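Local atomic coordinates of SVS_variant_AS1 (Streptomyces sp. CWA1, PDB entry 6TJA), a protein that probably catalyses the cyclisation of geranylgeranyl diphosphate to spiroviolene, as an engineered ancestral variant of a class I terpene cyclase. Residues E264-R269 against S335-S340. Residues are numbered along the deposited sequence; the frame is centred on the assembly and turned at random.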
ATOM      1  N   GLU A 264     -26.142 -14.932  12.169  1.00 27.45           N
ATOM      2  CA  GLU A 264     -25.818 -13.493  12.066  1.00 29.15           C
ATOM      3  C   GLU A 264     -24.816 -13.279  10.920  1.00 28.10           C
ATOM      4  O   GLU A 264     -24.988 -12.328  10.128  1.00 30.50           O
ATOM      5  CB  GLU A 264     -25.287 -12.960  13.395  1.00 32.83           C
ATOM      6  CG  GLU A 264     -25.067 -11.448  13.377  1.00 38.52           C
ATOM      7  CD  GLU A 264     -26.305 -10.612  13.048  1.00 44.99           C
ATOM      8  OE1 GLU A 264     -27.433 -11.155  13.136  1.00 40.26           O
ATOM      9  OE2 GLU A 264     -26.143  -9.412  12.717  1.00 47.84           O
ATOM     10  N   ALA A 265     -23.801 -14.122  10.818  1.00 26.43           N
ATOM     11  CA  ALA A 265     -22.730 -13.950   9.811  1.00 29.59           C
ATOM     12  C   ALA A 265     -23.323 -14.068   8.404  1.00 29.69           C
ATOM     13  O   ALA A 265     -22.922 -13.269   7.526  1.00 25.61           O
ATOM     14  CB  ALA A 265     -21.610 -14.934  10.027  1.00 28.37           C
ATOM     15  N   THR A 266     -24.217 -15.038   8.180  1.00 29.17           N
ATOM     16  CA  THR A 266     -24.797 -15.299   6.843  1.00 30.98           C
ATOM     17  C   THR A 266     -25.626 -14.074   6.460  1.00 30.88           C
ATOM     18  O   THR A 266     -25.578 -13.647   5.261  1.00 25.49           O
ATOM     19  CB  THR A 266     -25.577 -16.622   6.831  1.00 35.03           C
ATOM     20  OG1 THR A 266     -24.577 -17.578   7.167  1.00 36.82           O
ATOM     21  CG2 THR A 266     -26.239 -16.934   5.498  1.00 32.84           C
ATOM     22  N   LYS A 267     -26.317 -13.527   7.441  1.00 29.34           N
ATOM     23  CA  LYS A 267     -27.130 -12.365   7.269  1.00 30.78           C
ATOM     24  C   LYS A 267     -26.338 -11.157   6.803  1.00 28.26           C
ATOM     25  O   LYS A 267     -26.639 -10.579   5.819  1.00 25.61           O
ATOM     26  CB  LYS A 267     -27.894 -12.059   8.528  1.00 32.08           C
ATOM     27  CG  LYS A 267     -29.190 -12.802   8.645  1.00 37.93           C
ATOM     28  CD  LYS A 267     -29.916 -12.393   9.895  1.00 39.59           C
ATOM     29  CE  LYS A 267     -30.673 -13.535  10.490  1.00 44.11           C
ATOM     30  NZ  LYS A 267     -32.062 -13.141  10.754  1.00 50.81           N
ATOM     31  N   LEU A 268     -25.303 -10.805   7.517  1.00 28.61           N
ATOM     32  CA  LEU A 268     -24.542  -9.667   7.129  1.00 31.19           C
ATOM     33  C   LEU A 268     -23.780  -9.835   5.801  1.00 28.27           C
ATOM     34  O   LEU A 268     -23.653  -8.916   5.076  1.00 27.73           O
ATOM     35  CB  LEU A 268     -23.703  -9.141   8.275  1.00 34.19           C
ATOM     36  CG  LEU A 268     -22.610  -9.998   8.824  1.00 38.25           C
ATOM     37  CD1 LEU A 268     -21.414  -9.935   7.920  1.00 44.11           C
ATOM     38  CD2 LEU A 268     -22.277  -9.554  10.219  1.00 41.15           C
ATOM     39  N   ARG A 269     -23.346 -11.036   5.502  1.00 26.92           N
ATOM     40  CA  ARG A 269     -22.597 -11.378   4.259  1.00 28.45           C
ATOM     41  C   ARG A 269     -23.564 -11.221   3.086  1.00 27.13           C
ATOM     42  O   ARG A 269     -23.208 -10.577   2.080  1.00 29.87           O
ATOM     43  CB  ARG A 269     -21.980 -12.780   4.404  1.00 29.56           C
ATOM     44  CG  ARG A 269     -21.294 -13.343   3.165  1.00 29.87           C
ATOM     45  CD  ARG A 269     -22.310 -14.020   2.284  1.00 31.51           C
ATOM     46  NE  ARG A 269     -21.750 -14.680   1.110  1.00 33.35           N
ATOM     47  CZ  ARG A 269     -22.457 -14.991   0.035  1.00 31.20           C
ATOM     48  NH1 ARG A 269     -23.745 -14.694  -0.023  1.00 29.67           N
ATOM     49  NH2 ARG A 269     -21.874 -15.590  -0.986  1.00 34.82           N
ATOM     50  N   SER A 335     -32.626 -17.500  -2.120  1.00 43.62           N
ATOM     51  CA  SER A 335     -32.905 -16.153  -1.544  1.00 42.01           C
ATOM     52  C   SER A 335     -31.807 -15.766  -0.563  1.00 38.46           C
ATOM     53  O   SER A 335     -31.214 -16.639   0.073  1.00 35.33           O
ATOM     54  CB  SER A 335     -34.238 -16.130  -0.832  1.00 45.65           C
ATOM     55  OG  SER A 335     -35.241 -16.787  -1.587  1.00 51.82           O
ATOM     56  N   PRO A 336     -31.546 -14.449  -0.365  1.00 40.39           N
ATOM     57  CA  PRO A 336     -30.680 -13.983   0.723  1.00 39.17           C
ATOM     58  C   PRO A 336     -31.368 -14.162   2.090  1.00 35.14           C
ATOM     59  O   PRO A 336     -32.556 -14.170   2.142  1.00 38.79           O
ATOM     60  CB  PRO A 336     -30.458 -12.494   0.386  1.00 37.10           C
ATOM     61  CG  PRO A 336     -31.729 -12.107  -0.328  1.00 39.00           C
ATOM     62  CD  PRO A 336     -32.090 -13.328  -1.152  1.00 39.48           C
ATOM     63  N   SER A 337     -30.597 -14.320   3.157  1.00 36.18           N
ATOM     64  CA  SER A 337     -31.105 -14.542   4.533  1.00 39.15           C
ATOM     65  C   SER A 337     -31.495 -13.195   5.160  1.00 41.04           C
ATOM     66  O   SER A 337     -32.138 -13.177   6.195  1.00 41.15           O
ATOM     67  CB  SER A 337     -30.075 -15.260   5.340  1.00 38.01           C
ATOM     68  OG  SER A 337     -28.843 -14.545   5.310  1.00 40.11           O
ATOM     69  N   ASP A 338     -31.118 -12.091   4.526  1.00 43.75           N
ATOM     70  CA  ASP A 338     -31.409 -10.729   5.019  1.00 46.29           C
ATOM     71  C   ASP A 338     -31.438  -9.825   3.790  1.00 43.26           C
ATOM     72  O   ASP A 338     -30.478  -9.907   3.004  1.00 44.42           O
ATOM     73  CB  ASP A 338     -30.362 -10.317   6.066  1.00 48.34           C
ATOM     74  CG  ASP A 338     -30.507  -8.901   6.602  1.00 51.99           C
ATOM     75  OD1 ASP A 338     -31.609  -8.356   6.496  1.00 57.56           O
ATOM     76  OD2 ASP A 338     -29.509  -8.349   7.109  1.00 54.75           O
ATOM     77  N   SER A 339     -32.448  -8.998   3.658  1.00 42.00           N
ATOM     78  CA  SER A 339     -32.587  -8.151   2.512  1.00 45.32           C
ATOM     79  C   SER A 339     -32.498  -6.684   2.781  1.00 42.97           C
ATOM     80  O   SER A 339     -32.796  -5.924   1.924  1.00 45.39           O
ATOM     81  CB  SER A 339     -33.927  -8.416   1.862  1.00 50.77           C
ATOM     82  OG  SER A 339     -33.825  -9.465   0.961  1.00 57.47           O
ATOM     83  N   SER A 340     -32.087  -6.278   3.960  1.00 42.19           N
ATOM     84  CA  SER A 340     -31.988  -4.863   4.242  1.00 42.43           C
ATOM     85  C   SER A 340     -31.056  -4.163   3.306  1.00 43.05           C
ATOM     86  O   SER A 340     -29.995  -4.620   3.056  1.00 41.76           O
ATOM     87  CB  SER A 340     -31.527  -4.622   5.643  1.00 41.23           C
ATOM     88  OG  SER A 340     -32.282  -5.392   6.507  1.00 47.69           O
TER
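Ser337 sets its hydroxyl into the surface of helix 258-283, where OG lies 3.4 Å from Lys267 CA. The methyl of Thr266 flanks the same oxygen, with CG2 3.5 Å from Ser337 OG, while the Thr266 hydroxyl is bonded back to Val262 O in its own helix. Although Thr266 O is also near, the angle is too poor for a hydrogen bond; Ser337 OG is instead bonded to Asp270 OD2, one turn further along. A chi1 of 55° places OG between the backbone N and carbonyl carbon of Ser337, directed at the helix.

Asp338 completes the close-packed part with its methylene: CB rests 3.8 Å from Lys267 CG and 3.7 Å from Lys267 O, the two side chains crossing at about a right angle. With CG anti to the backbone N (chi1 177°), the carboxylate is carried past the lysine stem. OD2 forms a salt bridge with Arg271, and OD1 accepts Ser340 OG at 3.0 Å on its syn side, together with a weak bond from Ser340 N. An asparagine here would probably cost Arg271 the charged half of this salt bridge and weaken its hold on the loop.

The contact lies at the surface throughout, about 21 Å from the chain centre, and it loosens toward the lysine end. Lys267 is solvent-exposed, and its NZ stays 6.4 Å from Asp338 OD1, too far for a salt bridge. Only 192 Å² is buried in all. Between the two segments the contact is therefore van der Waals packing of a C-terminal loop on the all-helical terpene synthase fold, whereas polar links to this loop come from Asp270 and Arg271, just beyond 264-269 on the same helix.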